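Local structure of peptidase M16 inactive domain family protein (Pseudomonas fluorescens, 3GWB) at residues L155-H167 with I230-H242. The protein is a member of the M16 peptidase family that probably has hydrolase activity, although this has not been established. Residues are numbered along the deposited sequence; the frame is centred on the assembly and turned at random.
Sequences LMKRLYGTHPYAH and IEQPAEPKASIGH
Pro233 packs against both Tyr160 and His163. Its CB lies over one face of the His163 ring, a CH-pi contact 4.1 Å from the centroid. The same CB sits 3.7 Å from Tyr160 CD1, at the edge of the phenol ring. His163 CG stands anti to the backbone N (chi1 -176°), which carries the imidazole out to Pro233 and to Ile230 CG2. Pro164 CD covers the opposite face. Replacing His163 by an alanine removes the imidazole, which would probably leave Pro233 CB without its CH-pi partner and open a gap beside Ile230. Further along, Pro236 CG rests 3.5 Å from Leu159 O.

The chain from Ile230 onward runs past the C-terminal end of helix 147-160 and leads into strand 239-244, an outermost strand of the five-stranded mixed sheet, beside 414-419. Leu155 and Leu159 of this helix pack on that sheet, touching strand 414-419.

Two waters bridge the backbones. One donates to both Leu159 O and Ala234 O, at 2.7 Å from the latter. The other donates to Tyr160 O and accepts from Ala234 N.

Arg158 makes the direct polar link. Arg158 NH1 gives Ser239 OG a weak, bent hydrogen bond (3.2 Å, 133°). Gly241 CA lies over one guanidinium face, 3.6 Å from Arg158 NH2. Arg158 NE is salt-bridged to Glu154.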
ATOM      1  N   LEU A 155      -8.876  22.627  -2.767  1.00 20.89           N
ATOM      2  CA  LEU A 155     -10.067  22.438  -3.589  1.00 20.27           C
ATOM      3  C   LEU A 155     -11.264  22.040  -2.730  1.00 19.29           C
ATOM      4  O   LEU A 155     -12.376  22.533  -2.930  1.00 18.29           O
ATOM      5  CB  LEU A 155      -9.809  21.376  -4.665  1.00 20.94           C
ATOM      6  CG  LEU A 155     -10.958  21.074  -5.632  1.00 23.32           C
ATOM      7  CD1 LEU A 155     -11.451  22.357  -6.273  1.00 23.94           C
ATOM      8  CD2 LEU A 155     -10.483  20.097  -6.701  1.00 23.48           C
HETATM    9  N   MSE A 156     -11.040  21.149  -1.770  1.00 19.02           N
HETATM   10  CA  MSE A 156     -12.118  20.720  -0.890  1.00 20.50           C
HETATM   11  C   MSE A 156     -12.588  21.873  -0.006  1.00 19.42           C
HETATM   12  O   MSE A 156     -13.744  21.908   0.402  1.00 21.91           O
HETATM   13  CB  MSE A 156     -11.680  19.526  -0.033  1.00 19.12           C
HETATM   14  CG  MSE A 156     -11.610  18.200  -0.800  1.00 18.49           C
HETATM   15 SE   MSE A 156     -13.195  17.686  -1.544  1.00 16.87          SE
HETATM   16  CE  MSE A 156     -13.973  16.832  -0.161  1.00 19.20           C
ATOM     17  N   LYS A 157     -11.701  22.822   0.283  1.00 19.63           N
ATOM     18  CA  LYS A 157     -12.073  23.976   1.101  1.00 19.58           C
ATOM     19  C   LYS A 157     -12.998  24.909   0.320  1.00 19.50           C
ATOM     20  O   LYS A 157     -14.011  25.378   0.843  1.00 21.37           O
ATOM     21  CB  LYS A 157     -10.834  24.766   1.526  1.00 21.75           C
ATOM     22  CG  LYS A 157      -9.855  24.004   2.409  1.00 27.14           C
ATOM     23  CD  LYS A 157      -8.643  24.873   2.763  1.00 30.54           C
ATOM     24  CE  LYS A 157      -7.587  24.073   3.505  1.00 32.43           C
ATOM     25  NZ  LYS A 157      -6.355  24.874   3.744  1.00 34.17           N
ATOM     26  N   ARG A 158     -12.634  25.184  -0.929  1.00 18.40           N
ATOM     27  CA  ARG A 158     -13.420  26.065  -1.790  1.00 18.89           C
ATOM     28  C   ARG A 158     -14.781  25.462  -2.120  1.00 18.28           C
ATOM     29  O   ARG A 158     -15.781  26.169  -2.229  1.00 18.97           O
ATOM     30  CB  ARG A 158     -12.653  26.343  -3.088  1.00 18.23           C
ATOM     31  CG  ARG A 158     -11.471  27.296  -2.931  1.00 22.68           C
ATOM     32  CD  ARG A 158     -10.511  27.185  -4.103  1.00 25.99           C
ATOM     33  NE  ARG A 158      -9.398  28.124  -3.992  1.00 28.56           N
ATOM     34  CZ  ARG A 158      -9.441  29.384  -4.411  1.00 27.53           C
ATOM     35  NH1 ARG A 158     -10.543  29.854  -4.977  1.00 28.08           N
ATOM     36  NH2 ARG A 158      -8.389  30.177  -4.252  1.00 26.77           N
ATOM     37  N   LEU A 159     -14.809  24.142  -2.257  1.00 17.54           N
ATOM     38  CA  LEU A 159     -16.024  23.414  -2.596  1.00 15.17           C
ATOM     39  C   LEU A 159     -17.049  23.336  -1.462  1.00 16.23           C
ATOM     40  O   LEU A 159     -18.245  23.543  -1.682  1.00 14.86           O
ATOM     41  CB  LEU A 159     -15.650  21.991  -3.022  1.00 15.96           C
ATOM     42  CG  LEU A 159     -16.195  21.396  -4.321  1.00 16.87           C
ATOM     43  CD1 LEU A 159     -15.697  22.204  -5.502  1.00 16.38           C
ATOM     44  CD2 LEU A 159     -15.733  19.943  -4.450  1.00 16.71           C
ATOM     45  N   TYR A 160     -16.579  23.037  -0.253  1.00 15.24           N
ATOM     46  CA  TYR A 160     -17.465  22.877   0.903  1.00 15.20           C
ATOM     47  C   TYR A 160     -17.488  23.974   1.976  1.00 15.61           C
ATOM     48  O   TYR A 160     -18.325  23.935   2.875  1.00 17.70           O
ATOM     49  CB  TYR A 160     -17.153  21.537   1.567  1.00 14.91           C
ATOM     50  CG  TYR A 160     -17.568  20.345   0.742  1.00 14.43           C
ATOM     51  CD1 TYR A 160     -18.890  19.914   0.734  1.00 15.20           C
ATOM     52  CD2 TYR A 160     -16.643  19.649  -0.036  1.00 13.35           C
ATOM     53  CE1 TYR A 160     -19.293  18.818  -0.024  1.00 15.24           C
ATOM     54  CE2 TYR A 160     -17.039  18.541  -0.805  1.00 14.47           C
ATOM     55  CZ  TYR A 160     -18.369  18.137  -0.789  1.00 14.21           C
ATOM     56  OH  TYR A 160     -18.786  17.055  -1.532  1.00 16.25           O
ATOM     57  N   GLY A 161     -16.576  24.935   1.904  1.00 17.16           N
ATOM     58  CA  GLY A 161     -16.569  25.999   2.901  1.00 19.51           C
ATOM     59  C   GLY A 161     -16.532  25.520   4.349  1.00 20.11           C
ATOM     60  O   GLY A 161     -15.550  24.913   4.781  1.00 19.54           O
ATOM     61  N   THR A 162     -17.595  25.788   5.106  1.00 19.44           N
ATOM     62  CA  THR A 162     -17.644  25.385   6.512  1.00 21.00           C
ATOM     63  C   THR A 162     -18.313  24.032   6.729  1.00 22.19           C
ATOM     64  O   THR A 162     -18.479  23.581   7.868  1.00 24.08           O
ATOM     65  CB  THR A 162     -18.381  26.432   7.379  1.00 21.40           C
ATOM     66  OG1 THR A 162     -19.643  26.752   6.781  1.00 23.50           O
ATOM     67  CG2 THR A 162     -17.551  27.693   7.509  1.00 21.16           C
ATOM     68  N   HIS A 163     -18.700  23.392   5.634  1.00 20.94           N
ATOM     69  CA  HIS A 163     -19.348  22.092   5.697  1.00 18.92           C
ATOM     70  C   HIS A 163     -18.365  21.055   6.255  1.00 18.04           C
ATOM     71  O   HIS A 163     -17.169  21.116   5.975  1.00 21.36           O
ATOM     72  CB  HIS A 163     -19.798  21.676   4.301  1.00 17.44           C
ATOM     73  CG  HIS A 163     -20.551  20.388   4.273  1.00 15.34           C
ATOM     74  ND1 HIS A 163     -21.910  20.317   4.481  1.00 16.49           N
ATOM     75  CD2 HIS A 163     -20.127  19.115   4.097  1.00 13.97           C
ATOM     76  CE1 HIS A 163     -22.294  19.055   4.431  1.00 16.54           C
ATOM     77  NE2 HIS A 163     -21.231  18.304   4.200  1.00 17.71           N
ATOM     78  N   PRO A 164     -18.860  20.092   7.052  1.00 17.51           N
ATOM     79  CA  PRO A 164     -18.027  19.041   7.652  1.00 16.08           C
ATOM     80  C   PRO A 164     -17.142  18.234   6.689  1.00 16.62           C
ATOM     81  O   PRO A 164     -16.177  17.604   7.127  1.00 17.00           O
ATOM     82  CB  PRO A 164     -19.052  18.167   8.378  1.00 16.53           C
ATOM     83  CG  PRO A 164     -20.057  19.177   8.832  1.00 16.53           C
ATOM     84  CD  PRO A 164     -20.231  20.038   7.595  1.00 15.76           C
ATOM     85  N   TYR A 165     -17.460  18.239   5.393  1.00 15.16           N
ATOM     86  CA  TYR A 165     -16.643  17.507   4.418  1.00 13.55           C
ATOM     87  C   TYR A 165     -15.432  18.313   3.965  1.00 15.13           C
ATOM     88  O   TYR A 165     -14.507  17.765   3.369  1.00 17.04           O
ATOM     89  CB  TYR A 165     -17.441  17.141   3.160  1.00 11.78           C
ATOM     90  CG  TYR A 165     -18.518  16.088   3.322  1.00 12.87           C
ATOM     91  CD1 TYR A 165     -18.548  15.235   4.427  1.00 13.56           C
ATOM     92  CD2 TYR A 165     -19.498  15.934   2.343  1.00 11.41           C
ATOM     93  CE1 TYR A 165     -19.539  14.249   4.545  1.00 13.72           C
ATOM     94  CE2 TYR A 165     -20.481  14.964   2.446  1.00 12.18           C
ATOM     95  CZ  TYR A 165     -20.501  14.124   3.546  1.00 14.99           C
ATOM     96  OH  TYR A 165     -21.488  13.176   3.632  1.00 15.39           O
ATOM     97  N   ALA A 166     -15.437  19.613   4.238  1.00 15.06           N
ATOM     98  CA  ALA A 166     -14.346  20.479   3.816  1.00 16.28           C
ATOM     99  C   ALA A 166     -12.959  20.149   4.376  1.00 17.84           C
ATOM    100  O   ALA A 166     -11.991  20.065   3.623  1.00 17.63           O
ATOM    101  CB  ALA A 166     -14.692  21.926   4.143  1.00 17.38           C
ATOM    102  N   HIS A 167     -12.856  19.965   5.690  1.00 18.77           N
ATOM    103  CA  HIS A 167     -11.561  19.707   6.316  1.00 19.05           C
ATOM    104  C   HIS A 167     -11.001  18.310   6.078  1.00 19.51           C
ATOM    105  O   HIS A 167     -11.743  17.349   5.888  1.00 18.47           O
ATOM    106  CB  HIS A 167     -11.648  19.984   7.819  1.00 19.96           C
ATOM    107  CG  HIS A 167     -12.418  18.955   8.577  1.00 20.74           C
ATOM    108  ND1 HIS A 167     -11.816  17.882   9.201  1.00 20.87           N
ATOM    109  CD2 HIS A 167     -13.750  18.809   8.787  1.00 19.75           C
ATOM    110  CE1 HIS A 167     -12.739  17.125   9.759  1.00 19.89           C
ATOM    111  NE2 HIS A 167     -13.922  17.662   9.523  1.00 21.64           N
ATOM    112  N   ILE A 230     -25.662  14.375   8.272  1.00 27.92           N
ATOM    113  CA  ILE A 230     -25.087  15.677   7.957  1.00 27.07           C
ATOM    114  C   ILE A 230     -25.953  16.392   6.924  1.00 26.92           C
ATOM    115  O   ILE A 230     -26.539  15.761   6.039  1.00 24.65           O
ATOM    116  CB  ILE A 230     -23.629  15.523   7.435  1.00 29.67           C
ATOM    117  CG1 ILE A 230     -22.674  15.299   8.615  1.00 29.49           C
ATOM    118  CG2 ILE A 230     -23.189  16.771   6.682  1.00 29.24           C
ATOM    119  CD1 ILE A 230     -22.955  14.064   9.434  1.00 28.94           C
ATOM    120  N   GLU A 231     -26.043  17.710   7.050  1.00 26.84           N
ATOM    121  CA  GLU A 231     -26.850  18.503   6.135  1.00 27.46           C
ATOM    122  C   GLU A 231     -26.173  18.643   4.780  1.00 25.55           C
ATOM    123  O   GLU A 231     -25.000  18.313   4.630  1.00 24.32           O
ATOM    124  CB  GLU A 231     -27.116  19.884   6.738  1.00 30.35           C
ATOM    125  CG  GLU A 231     -27.747  19.818   8.121  1.00 36.09           C
ATOM    126  CD  GLU A 231     -28.400  21.120   8.539  1.00 39.58           C
ATOM    127  OE1 GLU A 231     -27.709  22.166   8.534  1.00 41.96           O
ATOM    128  OE2 GLU A 231     -29.606  21.092   8.877  1.00 39.02           O
ATOM    129  N   GLN A 232     -26.923  19.119   3.794  1.00 24.32           N
ATOM    130  CA  GLN A 232     -26.399  19.306   2.445  1.00 22.53           C
ATOM    131  C   GLN A 232     -25.588  20.591   2.347  1.00 21.70           C
ATOM    132  O   GLN A 232     -25.947  21.602   2.942  1.00 20.33           O
ATOM    133  CB  GLN A 232     -27.549  19.355   1.437  1.00 23.91           C
ATOM    134  CG  GLN A 232     -28.226  18.019   1.210  1.00 25.54           C
ATOM    135  CD  GLN A 232     -27.384  17.082   0.364  1.00 26.95           C
ATOM    136  OE1 GLN A 232     -26.162  17.020   0.512  1.00 28.36           O
ATOM    137  NE2 GLN A 232     -28.035  16.339  -0.522  1.00 26.28           N
ATOM    138  N   PRO A 233     -24.483  20.566   1.579  1.00 20.47           N
ATOM    139  CA  PRO A 233     -23.630  21.743   1.409  1.00 21.11           C
ATOM    140  C   PRO A 233     -24.292  22.762   0.493  1.00 21.69           C
ATOM    141  O   PRO A 233     -25.235  22.440  -0.229  1.00 21.37           O
ATOM    142  CB  PRO A 233     -22.366  21.158   0.790  1.00 22.21           C
ATOM    143  CG  PRO A 233     -22.920  20.087  -0.098  1.00 21.74           C
ATOM    144  CD  PRO A 233     -23.962  19.424   0.801  1.00 19.06           C
ATOM    145  N   ALA A 234     -23.805  23.996   0.530  1.00 22.85           N
ATOM    146  CA  ALA A 234     -24.343  25.040  -0.325  1.00 24.44           C
ATOM    147  C   ALA A 234     -23.566  24.997  -1.632  1.00 26.30           C
ATOM    148  O   ALA A 234     -22.404  24.593  -1.651  1.00 26.16           O
ATOM    149  CB  ALA A 234     -24.174  26.393   0.331  1.00 25.16           C
ATOM    150  N   GLU A 235     -24.210  25.403  -2.720  1.00 27.65           N
ATOM    151  CA  GLU A 235     -23.558  25.430  -4.027  1.00 29.37           C
ATOM    152  C   GLU A 235     -22.472  26.496  -4.006  1.00 28.06           C
ATOM    153  O   GLU A 235     -22.768  27.680  -3.876  1.00 28.07           O
ATOM    154  CB  GLU A 235     -24.574  25.777  -5.118  1.00 33.54           C
ATOM    155  CG  GLU A 235     -25.538  24.659  -5.467  1.00 40.00           C
ATOM    156  CD  GLU A 235     -24.885  23.588  -6.311  1.00 42.55           C
ATOM    157  OE1 GLU A 235     -23.877  23.006  -5.855  1.00 44.38           O
ATOM    158  OE2 GLU A 235     -25.375  23.333  -7.432  1.00 44.15           O
ATOM    159  N   PRO A 236     -21.199  26.095  -4.133  1.00 27.04           N
ATOM    160  CA  PRO A 236     -20.114  27.076  -4.123  1.00 27.31           C
ATOM    161  C   PRO A 236     -20.069  27.858  -5.434  1.00 26.86           C
ATOM    162  O   PRO A 236     -20.516  27.366  -6.471  1.00 26.13           O
ATOM    163  CB  PRO A 236     -18.880  26.206  -3.942  1.00 26.66           C
ATOM    164  CG  PRO A 236     -19.242  24.999  -4.744  1.00 27.10           C
ATOM    165  CD  PRO A 236     -20.668  24.733  -4.315  1.00 27.85           C
ATOM    166  N   LYS A 237     -19.532  29.071  -5.386  1.00 26.00           N
ATOM    167  CA  LYS A 237     -19.417  29.894  -6.587  1.00 26.43           C
ATOM    168  C   LYS A 237     -18.187  29.434  -7.369  1.00 26.49           C
ATOM    169  O   LYS A 237     -17.203  28.985  -6.780  1.00 25.88           O
ATOM    170  CB  LYS A 237     -19.269  31.373  -6.212  1.00 28.07           C
ATOM    171  CG  LYS A 237     -18.103  31.657  -5.276  1.00 31.08           C
ATOM    172  CD  LYS A 237     -17.871  33.151  -5.085  1.00 33.98           C
ATOM    173  CE  LYS A 237     -16.773  33.405  -4.059  1.00 33.73           C
ATOM    174  NZ  LYS A 237     -15.500  32.699  -4.410  1.00 36.44           N
ATOM    175  N   ALA A 238     -18.247  29.530  -8.693  1.00 24.94           N
ATOM    176  CA  ALA A 238     -17.121  29.124  -9.523  1.00 24.78           C
ATOM    177  C   ALA A 238     -15.919  30.006  -9.203  1.00 24.91           C
ATOM    178  O   ALA A 238     -16.059  31.210  -8.997  1.00 22.69           O
ATOM    179  CB  ALA A 238     -17.484  29.249 -11.003  1.00 23.15           C
ATOM    180  N   SER A 239     -14.737  29.404  -9.150  1.00 24.88           N
ATOM    181  CA  SER A 239     -13.531  30.167  -8.864  1.00 25.85           C
ATOM    182  C   SER A 239     -12.289  29.412  -9.309  1.00 26.03           C
ATOM    183  O   SER A 239     -12.330  28.198  -9.509  1.00 26.62           O
ATOM    184  CB  SER A 239     -13.435  30.483  -7.365  1.00 25.19           C
ATOM    185  OG  SER A 239     -13.274  29.307  -6.588  1.00 26.89           O
ATOM    186  N   ILE A 240     -11.193  30.142  -9.471  1.00 24.94           N
ATOM    187  CA  ILE A 240      -9.929  29.546  -9.877  1.00 24.93           C
ATOM    188  C   ILE A 240      -8.846  29.970  -8.900  1.00 24.86           C
ATOM    189  O   ILE A 240      -8.704  31.154  -8.584  1.00 25.07           O
ATOM    190  CB  ILE A 240      -9.526  29.985 -11.301  1.00 26.46           C
ATOM    191  CG1 ILE A 240     -10.542  29.450 -12.312  1.00 28.00           C
ATOM    192  CG2 ILE A 240      -8.134  29.464 -11.640  1.00 25.65           C
ATOM    193  CD1 ILE A 240     -10.201  29.762 -13.754  1.00 29.54           C
ATOM    194  N   GLY A 241      -8.090  28.992  -8.416  1.00 24.07           N
ATOM    195  CA  GLY A 241      -7.027  29.273  -7.474  1.00 24.29           C
ATOM    196  C   GLY A 241      -5.730  28.627  -7.911  1.00 26.11           C
ATOM    197  O   GLY A 241      -5.731  27.594  -8.585  1.00 23.71           O
ATOM    198  N   HIS A 242      -4.614  29.240  -7.528  1.00 26.73           N
ATOM    199  CA  HIS A 242      -3.310  28.711  -7.887  1.00 27.96           C
ATOM    200  C   HIS A 242      -2.401  28.678  -6.676  1.00 27.96           C
ATOM    201  O   HIS A 242      -2.326  29.644  -5.922  1.00 29.10           O
ATOM    202  CB  HIS A 242      -2.658  29.569  -8.975  1.00 27.63           C
ATOM    203  CG  HIS A 242      -1.286  29.110  -9.361  1.00 27.87           C
ATOM    204  ND1 HIS A 242      -1.064  27.959 -10.088  1.00 27.89           N
ATOM    205  CD2 HIS A 242      -0.066  29.633  -9.100  1.00 27.16           C
ATOM    206  CE1 HIS A 242       0.239  27.792 -10.257  1.00 28.07           C
ATOM    207  NE2 HIS A 242       0.864  28.794  -9.667  1.00 27.56           N
TER
HETATM  208  O   HOH W   1     -20.205  24.855  -0.123  1.00 26.37           O
HETATM  209  O   HOH W   2     -21.487  24.517   2.318  1.00 42.45           O